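Local coordinates for F-actin-capping protein subunit alpha (Plasmodium berghei, PDB 7A0H), which probably caps the fast-growing barbed ends of actin filaments as an asymmetric homodimer, blocking subunit exchange there, at residues Trp192-Asn197 / Glu256-Val261; Gly211-Val216 / Lys231-Arg236. All coordinates share one frame; numbering follows the deposited sequence. Where two conformers were deposited one is given.

Interactions 1 and 2 are close neighbours, their centres about 5 Å apart, in the layer formed by the five-stranded antiparallel sheet and helix 243-266. Interaction 2 lies within the sheet, pairing neighbouring strands 206-220 and 223-238 at one edge; interaction 1 packs the helix on the face bearing I213 and F233, against strand 187-200, the next strand inward. Along the chain, interaction 2 is nested within the loop that interaction 1 closes, so the chain runs through three strands and then folds back as the helix. F233 meets C257, and W196 packs against G211. Both contacts reach the second subunit, which places this sheet-helix layer at the homodimer interface.

Interaction 1 of 2, residues Trp192-Asn197 / Glu256-Val261; sequences WRSSWN and ECENDV
The indole of W192 meets the side chain of E258 along its edge: CG of E258 lies in the ring plane, and CZ2 of W192 is 3.7 Å from CD of E258. Ring and carboxylate planes stand nearly perpendicular, 85° apart. Farther along the same ring, CZ3 of W192 reaches V261 CG1 at 4.1 Å. The extended chain of E258 carries its carboxylate from the helix to the strand, where S194 OG donates to OE2 of E258 at 2.7 Å and OE2 receives it on its anti lone pair. A chi1 of 177° sets OG of S194 beside its carbonyl carbon, between that carboxylate and the W196 N-H: NE1 of W196 is 2.7 Å from S194 OG, which it meets almost in the indole plane and nearly straight at 173°. The far end of the W196 ring meets C257, with CH2 of W196 only 3.4 Å from C257 CB; SG of C257 is 5.0 Å from the centroid of the six-membered ring of W196, an oblique sulfur-aromatic contact. Y132 and Y127 of the same chain both bond to OE1 of E258, while L286 of the second subunit packs on this glutamate and P285 of that subunit on W192. A chain of hydrogen bonds from indole N-H through serine hydroxyl to carboxylate therefore crosses the buried helix-sheet interface; the three hydroxyls holding E258 would be expected to stabilise a negative charge there.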
loop_
_atom_site.group_PDB
_atom_site.type_symbol
_atom_site.label_atom_id
_atom_site.label_comp_id
_atom_site.label_asym_id
_atom_site.label_seq_id
_atom_site.Cartn_x
_atom_site.Cartn_y
_atom_site.Cartn_z
ATOM N N TRP A 192 -8.393 13.192 -6.952
ATOM C CA TRP A 192 -9.792 13.420 -6.613
ATOM C C TRP A 192 -10.628 13.081 -7.834
ATOM O O TRP A 192 -10.392 13.601 -8.934
ATOM C CB TRP A 192 -9.998 14.867 -6.180
ATOM C CG TRP A 192 -11.435 15.366 -5.936
ATOM C CD1 TRP A 192 -12.293 15.877 -6.871
ATOM C CD2 TRP A 192 -12.131 15.412 -4.700
ATOM N NE1 TRP A 192 -13.457 16.239 -6.305
ATOM C CE2 TRP A 192 -13.409 15.980 -4.965
ATOM C CE3 TRP A 192 -11.800 15.058 -3.387
ATOM C CZ2 TRP A 192 -14.369 16.180 -3.971
ATOM C CZ3 TRP A 192 -12.746 15.280 -2.381
ATOM C CH2 TRP A 192 -14.027 15.833 -2.691
ATOM N N ARG A 193 -11.574 12.184 -7.632
ATOM C CA ARG A 193 -12.516 11.718 -8.637
ATOM C C ARG A 193 -13.943 11.747 -8.045
ATOM O O ARG A 193 -14.247 11.031 -7.074
ATOM C CB ARG A 193 -12.137 10.286 -9.087
ATOM C CG ARG A 193 -10.819 10.158 -9.878
ATOM C CD ARG A 193 -10.870 11.020 -10.975
ATOM N NE ARG A 193 -9.805 10.954 -11.918
ATOM C CZ ARG A 193 -8.653 11.593 -11.861
ATOM N NH1 ARG A 193 -8.343 12.352 -10.849
ATOM N NH2 ARG A 193 -7.783 11.441 -12.876
ATOM N N SER A 194 -14.827 12.536 -8.641
ATOM C CA SER A 194 -16.202 12.715 -8.127
ATOM C C SER A 194 -17.188 12.406 -9.246
ATOM O O SER A 194 -17.233 13.117 -10.274
ATOM C CB SER A 194 -16.417 14.143 -7.587
ATOM O OG SER A 194 -17.775 14.322 -7.163
ATOM N N SER A 195 -17.954 11.357 -9.086
ATOM C CA SER A 195 -18.707 10.874 -10.219
ATOM C C SER A 195 -20.164 10.674 -9.871
ATOM O O SER A 195 -20.488 10.196 -8.767
ATOM C CB SER A 195 -18.040 9.504 -10.803
ATOM O OG SER A 195 -18.032 8.517 -9.790
ATOM N N TRP A 196 -21.041 10.977 -10.830
ATOM C CA TRP A 196 -22.484 11.153 -10.566
ATOM C C TRP A 196 -23.255 10.608 -11.749
ATOM O O TRP A 196 -22.909 10.891 -12.922
ATOM C CB TRP A 196 -22.796 12.664 -10.331
ATOM C CG TRP A 196 -22.027 13.104 -9.132
ATOM C CD1 TRP A 196 -20.753 13.605 -9.125
ATOM C CD2 TRP A 196 -22.430 13.002 -7.754
ATOM N NE1 TRP A 196 -20.293 13.744 -7.826
ATOM C CE2 TRP A 196 -21.316 13.414 -6.974
ATOM C CE3 TRP A 196 -23.632 12.633 -7.114
ATOM C CZ2 TRP A 196 -21.397 13.560 -5.561
ATOM C CZ3 TRP A 196 -23.685 12.682 -5.716
ATOM C CH2 TRP A 196 -22.561 13.162 -4.953
ATOM N N ASN A 197 -24.230 9.770 -11.436
ATOM C CA ASN A 197 -25.137 9.245 -12.447
ATOM C C ASN A 197 -26.614 9.536 -12.121
ATOM O O ASN A 197 -27.067 9.434 -10.964
ATOM C CB ASN A 197 -24.935 7.752 -12.547
ATOM C CG ASN A 197 -25.450 7.194 -13.817
ATOM O OD1 ASN A 197 -24.912 7.447 -14.891
ATOM N ND2 ASN A 197 -26.520 6.432 -13.715
ATOM N N GLU A 256 -23.211 19.856 -2.107
ATOM C CA GLU A 256 -23.364 19.472 -0.708
ATOM C C GLU A 256 -22.619 18.190 -0.390
ATOM O O GLU A 256 -22.047 18.038 0.705
ATOM C CB GLU A 256 -24.860 19.272 -0.441
ATOM C CG GLU A 256 -25.237 19.151 0.999
ATOM C CD GLU A 256 -26.563 18.400 1.217
ATOM O OE1 GLU A 256 -27.149 17.884 0.223
ATOM O OE2 GLU A 256 -26.972 18.281 2.407
ATOM N N CYS A 257 -22.734 17.195 -1.256
ATOM C CA CYS A 257 -21.979 15.946 -1.005
ATOM C C CYS A 257 -20.465 16.186 -0.968
ATOM O O CYS A 257 -19.759 15.625 -0.110
ATOM C CB CYS A 257 -22.406 14.939 -2.050
ATOM S SG CYS A 257 -24.158 14.418 -1.819
ATOM N N GLU A 258 -19.952 17.123 -1.753
ATOM C CA GLU A 258 -18.507 17.342 -1.718
ATOM C C GLU A 258 -18.140 18.066 -0.446
ATOM O O GLU A 258 -17.099 17.795 0.165
ATOM C CB GLU A 258 -18.064 18.079 -2.982
ATOM C CG GLU A 258 -18.204 17.115 -4.332
ATOM C CD GLU A 258 -17.412 17.608 -5.527
ATOM O OE1 GLU A 258 -17.001 18.767 -5.519
ATOM O OE2 GLU A 258 -17.238 16.894 -6.499
ATOM N N ASN A 259 -19.015 18.971 -0.012
ATOM C CA ASN A 259 -18.858 19.600 1.301
ATOM C C ASN A 259 -18.866 18.554 2.411
ATOM O O ASN A 259 -18.145 18.680 3.389
ATOM C CB ASN A 259 -20.041 20.597 1.568
ATOM C CG ASN A 259 -19.799 21.983 0.980
ATOM O OD1 ASN A 259 -18.654 22.438 0.947
ATOM N ND2 ASN A 259 -20.894 22.675 0.529
ATOM N N ASP A 260 -19.709 17.530 2.293
ATOM C CA ASP A 260 -19.791 16.510 3.347
ATOM C C ASP A 260 -18.492 15.697 3.440
ATOM O O ASP A 260 -18.077 15.320 4.547
ATOM C CB ASP A 260 -21.046 15.656 3.075
ATOM C CG ASP A 260 -21.300 14.553 4.142
ATOM O OD1 ASP A 260 -21.133 14.783 5.380
ATOM O OD2 ASP A 260 -21.732 13.434 3.714
ATOM N N VAL A 261 -17.805 15.449 2.303
ATOM C CA VAL A 261 -16.514 14.734 2.349
ATOM C C VAL A 261 -15.452 15.631 2.979
ATOM O O VAL A 261 -14.651 15.199 3.824
ATOM C CB VAL A 261 -16.087 14.276 0.926
ATOM C CG1 VAL A 261 -14.612 13.796 0.916
ATOM C CG2 VAL A 261 -17.000 13.176 0.385
#

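Interaction 2 of 2, residues Gly211-Val216 / Lys231-Arg236; sequences GTIDVV and KVFEKR
G211 and F233 exchange two backbone hydrogen bonds, G211 N to F233 O at 2.7 Å and F233 N to G211 O at 2.8 Å. I213 and K231 form the next hydrogen-bonded pair: I213 N reaches K231 O at 2.8 Å in a nearly straight bond, 176° at the hydrogen, and K231 N returns to I213 O at 3.0 Å. Between them T212 and V232 make a non-hydrogen-bonded pair, supported by a CA-H...O contact of 3.4 Å from V232 CA to G211 O. Their side chains lie side by side and point the same way, T212 OG1 standing 4.1 Å from V232 CG2. On the other face I213 and F233 meet at an angle: the extended isoleucine (chi2 -179°) sends CD1 to within 3.6 Å of F233 CE2, diagonally past G211, which contributes no side chain. Helix 243-266 packs over this face, with I213 against E258 and F233 against D260. The ammonium of K231 leads away from strand 206-220 to a salt bridge with D264 on that helix and, in the conformer given, with D260. This is the regular antiparallel ladder of a beta hairpin, formed by consecutive strands 206-220 and 223-238, with I213 and F233 facing the helix and K231 at the margin of that face, at the edge of the five-stranded sheet within this capping-protein chain.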
loop_
_atom_site.group_PDB
_atom_site.type_symbol
_atom_site.label_atom_id
_atom_site.label_comp_id
_atom_site.label_asym_id
_atom_site.label_seq_id
_atom_site.Cartn_x
_atom_site.Cartn_y
_atom_site.Cartn_z
ATOM N N GLY A 211 -23.879 8.914 -6.427
ATOM C CA GLY A 211 -22.558 9.463 -6.614
ATOM C C GLY A 211 -21.530 8.700 -5.817
ATOM O O GLY A 211 -21.836 7.964 -4.862
ATOM N N THR A 212 -20.271 8.880 -6.250
ATOM C CA THR A 212 -19.113 8.312 -5.558
ATOM C C THR A 212 -18.000 9.336 -5.559
ATOM O O THR A 212 -17.721 9.957 -6.592
ATOM C CB THR A 212 -18.664 7.018 -6.238
ATOM O OG1 THR A 212 -19.765 6.092 -6.310
ATOM C CG2 THR A 212 -17.433 6.339 -5.504
ATOM N N ILE A 213 -17.430 9.582 -4.395
ATOM C CA ILE A 213 -16.276 10.460 -4.280
ATOM C C ILE A 213 -15.072 9.646 -3.787
ATOM O O ILE A 213 -15.102 9.079 -2.688
ATOM C CB ILE A 213 -16.551 11.658 -3.340
ATOM C CG1 ILE A 213 -17.694 12.555 -3.925
ATOM C CG2 ILE A 213 -15.300 12.430 -3.196
ATOM C CD1 ILE A 213 -18.009 13.776 -3.076
ATOM N N ASP A 214 -14.010 9.638 -4.588
ATOM C CA ASP A 214 -12.792 8.860 -4.329
ATOM C C ASP A 214 -11.652 9.818 -4.061
ATOM O O ASP A 214 -11.404 10.719 -4.869
ATOM C CB ASP A 214 -12.450 7.990 -5.514
ATOM C CG ASP A 214 -13.323 6.709 -5.605
ATOM O OD1 ASP A 214 -13.578 6.052 -4.560
ATOM O OD2 ASP A 214 -13.713 6.335 -6.756
ATOM N N VAL A 215 -10.990 9.667 -2.919
ATOM C CA VAL A 215 -9.811 10.465 -2.589
ATOM C C VAL A 215 -8.649 9.487 -2.382
ATOM O O VAL A 215 -8.791 8.520 -1.621
ATOM C CB VAL A 215 -10.015 11.282 -1.317
ATOM C CG1 VAL A 215 -8.964 12.355 -1.214
ATOM C CG2 VAL A 215 -11.357 11.967 -1.360
ATOM N N VAL A 216 -7.521 9.719 -3.065
ATOM C CA VAL A 216 -6.388 8.796 -2.981
ATOM C C VAL A 216 -5.138 9.608 -2.761
ATOM O O VAL A 216 -4.759 10.418 -3.635
ATOM C CB VAL A 216 -6.159 7.935 -4.250
ATOM C CG1 VAL A 216 -5.063 6.848 -3.961
ATOM C CG2 VAL A 216 -7.417 7.284 -4.770
ATOM N N LYS A 231 -16.515 7.878 -0.315
ATOM C CA LYS A 231 -17.879 8.057 0.147
ATOM C C LYS A 231 -18.822 7.947 -1.054
ATOM O O LYS A 231 -18.533 8.468 -2.132
ATOM C CB LYS A 231 -18.041 9.368 0.914
ATOM C CG LYS A 231 -19.191 9.240 1.839
ATOM C CD LYS A 231 -19.203 10.395 2.791
ATOM C CE LYS A 231 -20.258 10.232 3.823
ATOM N NZ LYS A 231 -20.384 11.549 4.523
ATOM N N VAL A 232 -19.863 7.165 -0.865
ATOM C CA VAL A 232 -20.929 6.901 -1.802
ATOM C C VAL A 232 -22.199 7.634 -1.322
ATOM O O VAL A 232 -22.515 7.605 -0.133
ATOM C CB VAL A 232 -21.170 5.379 -1.847
ATOM C CG1 VAL A 232 -22.383 5.148 -2.709
ATOM C CG2 VAL A 232 -20.018 4.664 -2.458
ATOM N N PHE A 233 -22.963 8.190 -2.255
ATOM C CA PHE A 233 -24.169 8.988 -2.015
ATOM C C PHE A 233 -25.320 8.539 -2.919
ATOM O O PHE A 233 -25.085 8.248 -4.116
ATOM C CB PHE A 233 -23.917 10.487 -2.322
ATOM C CG PHE A 233 -22.785 11.089 -1.559
ATOM C CD1 PHE A 233 -22.966 11.559 -0.269
ATOM C CD2 PHE A 233 -21.516 11.164 -2.110
ATOM C CE1 PHE A 233 -21.928 12.081 0.429
ATOM C CE2 PHE A 233 -20.466 11.740 -1.362
ATOM C CZ PHE A 233 -20.673 12.176 -0.147
ATOM N N GLU A 234 -26.563 8.587 -2.382
ATOM C CA GLU A 234 -27.792 8.282 -3.128
ATOM C C GLU A 234 -28.929 9.223 -2.690
ATOM O O GLU A 234 -29.510 9.050 -1.618
ATOM C CB GLU A 234 -28.197 6.819 -2.945
ATOM C CG GLU A 234 -29.533 6.463 -3.677
ATOM C CD GLU A 234 -29.809 4.960 -3.728
ATOM O OE1 GLU A 234 -28.861 4.159 -3.655
ATOM O OE2 GLU A 234 -30.980 4.572 -3.838
ATOM N N LYS A 235 -29.241 10.222 -3.528
ATOM C CA LYS A 235 -30.154 11.298 -3.154
ATOM C C LYS A 235 -31.375 11.364 -4.072
ATOM O O LYS A 235 -31.257 11.295 -5.307
ATOM C CB LYS A 235 -29.408 12.674 -3.213
ATOM C CG LYS A 235 -28.100 12.754 -2.362
ATOM C CD LYS A 235 -28.403 12.628 -0.878
ATOM C CE LYS A 235 -27.264 13.132 -0.055
ATOM N NZ LYS A 235 -27.510 12.939 1.408
ATOM N N ARG A 236 -32.538 11.569 -3.475
ATOM C CA ARG A 236 -33.774 11.909 -4.202
ATOM C C ARG A 236 -33.850 13.422 -4.371
ATOM O O ARG A 236 -33.673 14.174 -3.414
ATOM C CB ARG A 236 -35.030 11.437 -3.461
ATOM C CG ARG A 236 -35.300 9.924 -3.553
ATOM C CD ARG A 236 -36.464 9.376 -2.668
ATOM N NE ARG A 236 -36.807 7.982 -3.039
ATOM C CZ ARG A 236 -36.567 6.859 -2.329
ATOM N NH1 ARG A 236 -35.975 6.850 -1.133
ATOM N NH2 ARG A 236 -36.950 5.699 -2.841
#